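Local coordinates for cell division control protein 13 (Saccharomyces cerevisiae, PDB 4HCE) that helps maintain telomeres, its OB2 domain forming dimers that are required for productive binding of Stn1, at residues Cys76-Val81 and Trp123-Ile128; Val81-Ser86 and Ser90-Leu95. All blocks are in the same frame, centred on the assembly; numbering follows the deposited sequence.

In the fold
Interactions 1 and 2 illustrate how an OB fold packs the connection between two of its strands against its sheet. Their centres lie about 11 Å apart, and interaction 2 is nested along the chain inside the loop that interaction 1 closes. Helix 72-79 and helix 86-92 follow each other between strands 65-69 and 101-110; interaction 1 sets the first against strand 120-129, while interaction 2 brings N83 of the linker against I92 of the second. V81 belongs to both. F79 and I128 of interaction 1 meet L93 of interaction 2, F79 CE1 lying 3.6 Å from L93 CD2, so L93 joins helix 72-79 and strand 120-129 in one apolar cluster within the OB2 domain.

Interaction 1: Cys76-Val81 and Trp123-Ile128; sequences CELFGV and WSLKNI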
loop_
_atom_site.group_PDB
_atom_site.type_symbol
_atom_site.label_atom_id
_atom_site.label_comp_id
_atom_site.label_asym_id
_atom_site.label_seq_id
_atom_site.Cartn_x
_atom_site.Cartn_y
_atom_site.Cartn_z
ATOM N N CYS B 76 -17.791 5.845 3.642
ATOM C CA CYS B 76 -18.997 6.671 3.690
ATOM C C CYS B 76 -19.399 7.042 5.107
ATOM O O CYS B 76 -19.698 8.203 5.390
ATOM C CB CYS B 76 -20.157 5.985 2.954
ATOM S SG CYS B 76 -19.897 6.068 1.173
ATOM N N GLU B 77 -19.385 6.050 5.988
ATOM C CA GLU B 77 -19.733 6.242 7.393
ATOM C C GLU B 77 -18.913 7.367 8.020
ATOM O O GLU B 77 -19.456 8.207 8.755
ATOM C CB GLU B 77 -19.505 4.939 8.165
ATOM C CG GLU B 77 -19.758 5.025 9.662
ATOM C CD GLU B 77 -19.632 3.669 10.350
ATOM O OE1 GLU B 77 -18.615 2.963 10.162
ATOM O OE2 GLU B 77 -20.556 3.292 11.087
ATOM N N LEU B 78 -17.613 7.366 7.716
ATOM C CA LEU B 78 -16.662 8.298 8.300
ATOM C C LEU B 78 -16.759 9.668 7.639
ATOM O O LEU B 78 -16.789 10.701 8.324
ATOM C CB LEU B 78 -15.216 7.742 8.182
ATOM C CG LEU B 78 -14.868 6.513 9.027
ATOM C CD1 LEU B 78 -13.536 5.902 8.610
ATOM C CD2 LEU B 78 -14.853 6.856 10.521
ATOM N N PHE B 79 -16.809 9.665 6.311
ATOM C CA PHE B 79 -16.628 10.887 5.529
ATOM C C PHE B 79 -17.881 11.337 4.805
ATOM O O PHE B 79 -17.976 12.487 4.405
ATOM C CB PHE B 79 -15.493 10.708 4.502
ATOM C CG PHE B 79 -14.163 10.352 5.112
ATOM C CD1 PHE B 79 -13.504 11.251 5.960
ATOM C CD2 PHE B 79 -13.564 9.127 4.834
ATOM C CE1 PHE B 79 -12.277 10.924 6.530
ATOM C CE2 PHE B 79 -12.345 8.785 5.403
ATOM C CZ PHE B 79 -11.700 9.684 6.248
ATOM N N GLY B 80 -18.835 10.427 4.618
ATOM C CA GLY B 80 -20.042 10.744 3.874
ATOM C C GLY B 80 -19.809 10.537 2.400
ATOM O O GLY B 80 -18.755 10.908 1.888
ATOM N N VAL B 81 -20.805 9.962 1.722
ATOM C CA VAL B 81 -20.735 9.705 0.280
ATOM C C VAL B 81 -20.635 11.031 -0.480
ATOM O O VAL B 81 -19.959 11.108 -1.504
ATOM C CB VAL B 81 -21.918 8.796 -0.225
ATOM C CG1 VAL B 81 -23.266 9.527 -0.210
ATOM C CG2 VAL B 81 -21.620 8.207 -1.606
ATOM N N TRP B 123 -3.225 -2.260 9.411
ATOM C CA TRP B 123 -3.915 -1.422 10.361
ATOM C C TRP B 123 -5.185 -0.885 9.752
ATOM O O TRP B 123 -5.170 -0.297 8.664
ATOM C CB TRP B 123 -3.009 -0.258 10.774
ATOM C CG TRP B 123 -1.873 -0.699 11.656
ATOM C CD1 TRP B 123 -0.517 -0.743 11.348
ATOM C CD2 TRP B 123 -1.971 -1.202 13.035
ATOM N NE1 TRP B 123 0.214 -1.215 12.416
ATOM C CE2 TRP B 123 -0.594 -1.486 13.467
ATOM C CE3 TRP B 123 -3.011 -1.417 13.918
ATOM C CZ2 TRP B 123 -0.310 -1.981 14.733
ATOM C CZ3 TRP B 123 -2.714 -1.901 15.193
ATOM C CH2 TRP B 123 -1.399 -2.197 15.582
ATOM N N SER B 124 -6.309 -1.061 10.427
ATOM C CA SER B 124 -7.515 -0.401 9.963
ATOM C C SER B 124 -8.014 0.647 10.939
ATOM O O SER B 124 -7.761 0.543 12.128
ATOM C CB SER B 124 -8.620 -1.408 9.700
ATOM O OG SER B 124 -8.999 -1.959 10.931
ATOM N N LEU B 125 -8.749 1.631 10.432
ATOM C CA LEU B 125 -9.213 2.723 11.255
ATOM C C LEU B 125 -10.367 2.322 12.146
ATOM O O LEU B 125 -11.472 2.109 11.674
ATOM C CB LEU B 125 -9.643 3.910 10.383
ATOM C CG LEU B 125 -9.965 5.205 11.123
ATOM C CD1 LEU B 125 -9.216 5.275 12.455
ATOM C CD2 LEU B 125 -9.573 6.373 10.242
ATOM N N LYS B 126 -10.103 2.205 13.444
ATOM C CA LYS B 126 -11.151 1.906 14.406
ATOM C C LYS B 126 -11.913 3.178 14.801
ATOM O O LYS B 126 -13.133 3.227 14.740
ATOM C CB LYS B 126 -10.596 1.238 15.651
ATOM C CG LYS B 126 -11.661 0.594 16.508
ATOM C CD LYS B 126 -11.024 -0.218 17.624
ATOM C CE LYS B 126 -12.034 -1.207 18.188
ATOM N NZ LYS B 126 -12.732 -0.621 19.356
ATOM N N ASN B 127 -11.178 4.184 15.253
ATOM C CA ASN B 127 -11.755 5.454 15.653
ATOM C C ASN B 127 -10.870 6.584 15.212
ATOM O O ASN B 127 -9.665 6.411 15.058
ATOM C CB ASN B 127 -11.925 5.522 17.163
ATOM C CG ASN B 127 -13.078 4.686 17.635
ATOM O OD1 ASN B 127 -14.213 4.838 17.159
ATOM N ND2 ASN B 127 -12.800 3.778 18.564
ATOM N N ILE B 128 -11.486 7.744 15.032
ATOM C CA ILE B 128 -10.768 8.959 14.671
ATOM C C ILE B 128 -11.442 10.167 15.287
ATOM O O ILE B 128 -12.666 10.352 15.201
ATOM C CB ILE B 128 -10.628 9.171 13.137
ATOM C CG1 ILE B 128 -9.841 10.474 12.825
ATOM C CG2 ILE B 128 -11.995 9.186 12.459
ATOM C CD1 ILE B 128 -9.118 10.461 11.490
#
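The forked end of L78, on the last turn of helix 72-79, packs against two aliphatic side chains of strand 120-129, helix-on-sheet packing in miniature. Each branch of the fork has its own partner: CD1 of L78 approaches CD2 of L125 at 4.3 Å, and CD2 of L78 lies 4.2 Å from CG2 of I128. With its CG anti to the carbonyl carbon (chi1 -69°), L78 extends its two methyls toward the strand. The L125 side is the more deeply buried one, since this leucine also touches I67 and I69 of the next strand. The I128 side is no farther away but lies nearer the surface, L78 and I128 both being partly exposed. K126 and N127 form a classic beta bulge opposite E104; their first side-chain bonds point away from the helix, both residues are exposed, and N127 ND2 is hydrogen-bonded to E104. R74, one turn earlier in the helix, donates to the carbonyl oxygen of L125 and forms a salt bridge with E77. Helix 72-79 thus packs over the neighbouring, parallel strands 65-69 and 120-129, L78 touching I69 of the former, while I128 reaches V103 of strand 101-110 and I23 of strand 16-27.

Interaction 2: Val81-Ser86 and Ser90-Leu95; sequences VLNCQS and SDILLL
I92 and N83 meet through their aliphatic parts, CD1 of the isoleucine lying 4.0 Å from CB of the asparagine. Both side chains set out toward each other's segment, but they use different portions: I92 reaches across with the end of its longer branch, whereas N83 offers the carbon nearest its backbone. The amide of N83 is engaged separately, its ND2 being hydrogen-bonded to the carbonyl oxygen of F79 at the end of the preceding helix. CG of N83 stands beside the backbone N, anti to the carbonyl carbon (chi1 -50°), which is consistent with the amide reaching F79 while CB stays toward I92. In I92, CG1 likewise stands anti to the carbonyl carbon (chi1 -70°), and chi2 extends the branch so that CD1 arrives at N83.

The second point of contact is the backbone of the first helical turn, where S90 N donates to S86 O at 2.8 Å. CB of S90 lies beside that same oxygen as a by-product of this i to i+4 bond. The hydroxyl of S86 has its own partner, the backbone N of F31. Q85 occupies the N-cap position before helix 86-92, and a Schellman motif at L94 closes the other end. The linker after helix 72-79 thus touches helix 86-92 where N83 meets I92, with I92 and L93 packed on F79 of the former helix and S86 and S90 on M26 of strand 16-27.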
loop_
_atom_site.group_PDB
_atom_site.type_symbol
_atom_site.label_atom_id
_atom_site.label_comp_id
_atom_site.label_asym_id
_atom_site.label_seq_id
_atom_site.Cartn_x
_atom_site.Cartn_y
_atom_site.Cartn_z
ATOM N N VAL B 81 -20.805 9.962 1.722
ATOM C CA VAL B 81 -20.735 9.705 0.280
ATOM C C VAL B 81 -20.635 11.031 -0.480
ATOM O O VAL B 81 -19.959 11.108 -1.504
ATOM C CB VAL B 81 -21.918 8.796 -0.225
ATOM C CG1 VAL B 81 -23.266 9.527 -0.210
ATOM C CG2 VAL B 81 -21.620 8.207 -1.606
ATOM N N LEU B 82 -21.283 12.069 0.054
ATOM C CA LEU B 82 -21.305 13.409 -0.554
ATOM C C LEU B 82 -19.955 14.131 -0.501
ATOM O O LEU B 82 -19.761 15.120 -1.196
ATOM C CB LEU B 82 -22.396 14.286 0.092
ATOM C CG LEU B 82 -23.841 13.751 0.022
ATOM C CD1 LEU B 82 -24.804 14.560 0.897
ATOM C CD2 LEU B 82 -24.328 13.741 -1.414
ATOM N N ASN B 83 -19.038 13.638 0.332
ATOM C CA ASN B 83 -17.708 14.258 0.521
ATOM C C ASN B 83 -16.540 13.434 -0.013
ATOM O O ASN B 83 -15.375 13.798 0.173
ATOM C CB ASN B 83 -17.502 14.562 2.003
ATOM C CG ASN B 83 -18.688 15.316 2.596
ATOM O OD1 ASN B 83 -19.023 16.410 2.133
ATOM N ND2 ASN B 83 -19.355 14.718 3.587
ATOM N N CYS B 84 -16.851 12.338 -0.697
ATOM C CA CYS B 84 -15.827 11.401 -1.109
ATOM C C CYS B 84 -15.073 11.828 -2.386
ATOM O O CYS B 84 -15.040 11.099 -3.369
ATOM C CB CYS B 84 -16.407 9.993 -1.204
ATOM S SG CYS B 84 -15.129 8.722 -1.353
ATOM N N GLN B 85 -14.510 13.038 -2.345
ATOM C CA GLN B 85 -13.537 13.523 -3.303
ATOM C C GLN B 85 -12.273 13.884 -2.496
ATOM O O GLN B 85 -12.367 14.249 -1.315
ATOM C CB GLN B 85 -14.065 14.747 -4.068
ATOM C CG GLN B 85 -13.354 16.049 -3.707
ATOM C CD GLN B 85 -12.968 16.862 -4.925
ATOM O OE1 GLN B 85 -13.827 17.477 -5.566
ATOM N NE2 GLN B 85 -11.674 16.864 -5.264
ATOM N N SER B 86 -11.098 13.771 -3.113
ATOM C CA SER B 86 -9.849 13.910 -2.365
ATOM C C SER B 86 -9.648 15.308 -1.745
ATOM O O SER B 86 -9.165 15.412 -0.615
ATOM C CB SER B 86 -8.636 13.476 -3.193
ATOM O OG SER B 86 -8.663 14.023 -4.513
ATOM N N SER B 90 -9.284 15.546 2.207
ATOM C CA SER B 90 -8.125 16.313 2.655
ATOM C C SER B 90 -8.475 17.400 3.710
ATOM O O SER B 90 -7.837 17.469 4.766
ATOM C CB SER B 90 -7.405 16.938 1.457
ATOM O OG SER B 90 -6.343 17.741 1.906
ATOM N N ASP B 91 -9.481 18.230 3.423
ATOM C CA ASP B 91 -9.935 19.250 4.386
ATOM C C ASP B 91 -10.477 18.610 5.680
ATOM O O ASP B 91 -10.237 19.112 6.777
ATOM C CB ASP B 91 -11.034 20.144 3.786
ATOM C CG ASP B 91 -10.572 20.955 2.572
ATOM O OD1 ASP B 91 -9.357 21.106 2.339
ATOM O OD2 ASP B 91 -11.449 21.454 1.829
ATOM N N ILE B 92 -11.220 17.512 5.546
ATOM C CA ILE B 92 -11.810 16.860 6.704
ATOM C C ILE B 92 -10.714 16.289 7.588
ATOM O O ILE B 92 -10.819 16.332 8.801
ATOM C CB ILE B 92 -12.802 15.737 6.299
ATOM C CG1 ILE B 92 -14.069 16.332 5.661
ATOM C CG2 ILE B 92 -13.173 14.851 7.505
ATOM C CD1 ILE B 92 -14.837 15.317 4.825
ATOM N N LEU B 93 -9.676 15.739 6.970
ATOM C CA LEU B 93 -8.561 15.138 7.697
ATOM C C LEU B 93 -7.510 16.171 8.110
ATOM O O LEU B 93 -6.518 15.825 8.764
ATOM C CB LEU B 93 -7.901 14.064 6.837
ATOM C CG LEU B 93 -8.805 12.861 6.574
ATOM C CD1 LEU B 93 -8.073 11.873 5.685
ATOM C CD2 LEU B 93 -9.251 12.239 7.893
ATOM N N LEU B 94 -7.713 17.419 7.699
ATOM C CA LEU B 94 -6.849 18.537 8.102
ATOM C C LEU B 94 -5.378 18.396 7.669
ATOM O O LEU B 94 -4.462 18.832 8.399
ATOM C CB LEU B 94 -6.954 18.750 9.624
ATOM C CG LEU B 94 -8.372 18.978 10.145
ATOM C CD1 LEU B 94 -8.488 18.521 11.598
ATOM C CD2 LEU B 94 -8.811 20.435 9.999
ATOM N N LEU B 95 -5.157 17.801 6.490
ATOM C CA LEU B 95 -3.804 17.596 5.969
ATOM C C LEU B 95 -3.031 18.900 5.817
ATOM O O LEU B 95 -1.816 18.905 5.980
ATOM C CB LEU B 95 -3.789 16.857 4.624
ATOM C CG LEU B 95 -4.613 15.581 4.398
ATOM C CD1 LEU B 95 -4.261 14.942 3.053
ATOM C CD2 LEU B 95 -4.409 14.599 5.521
#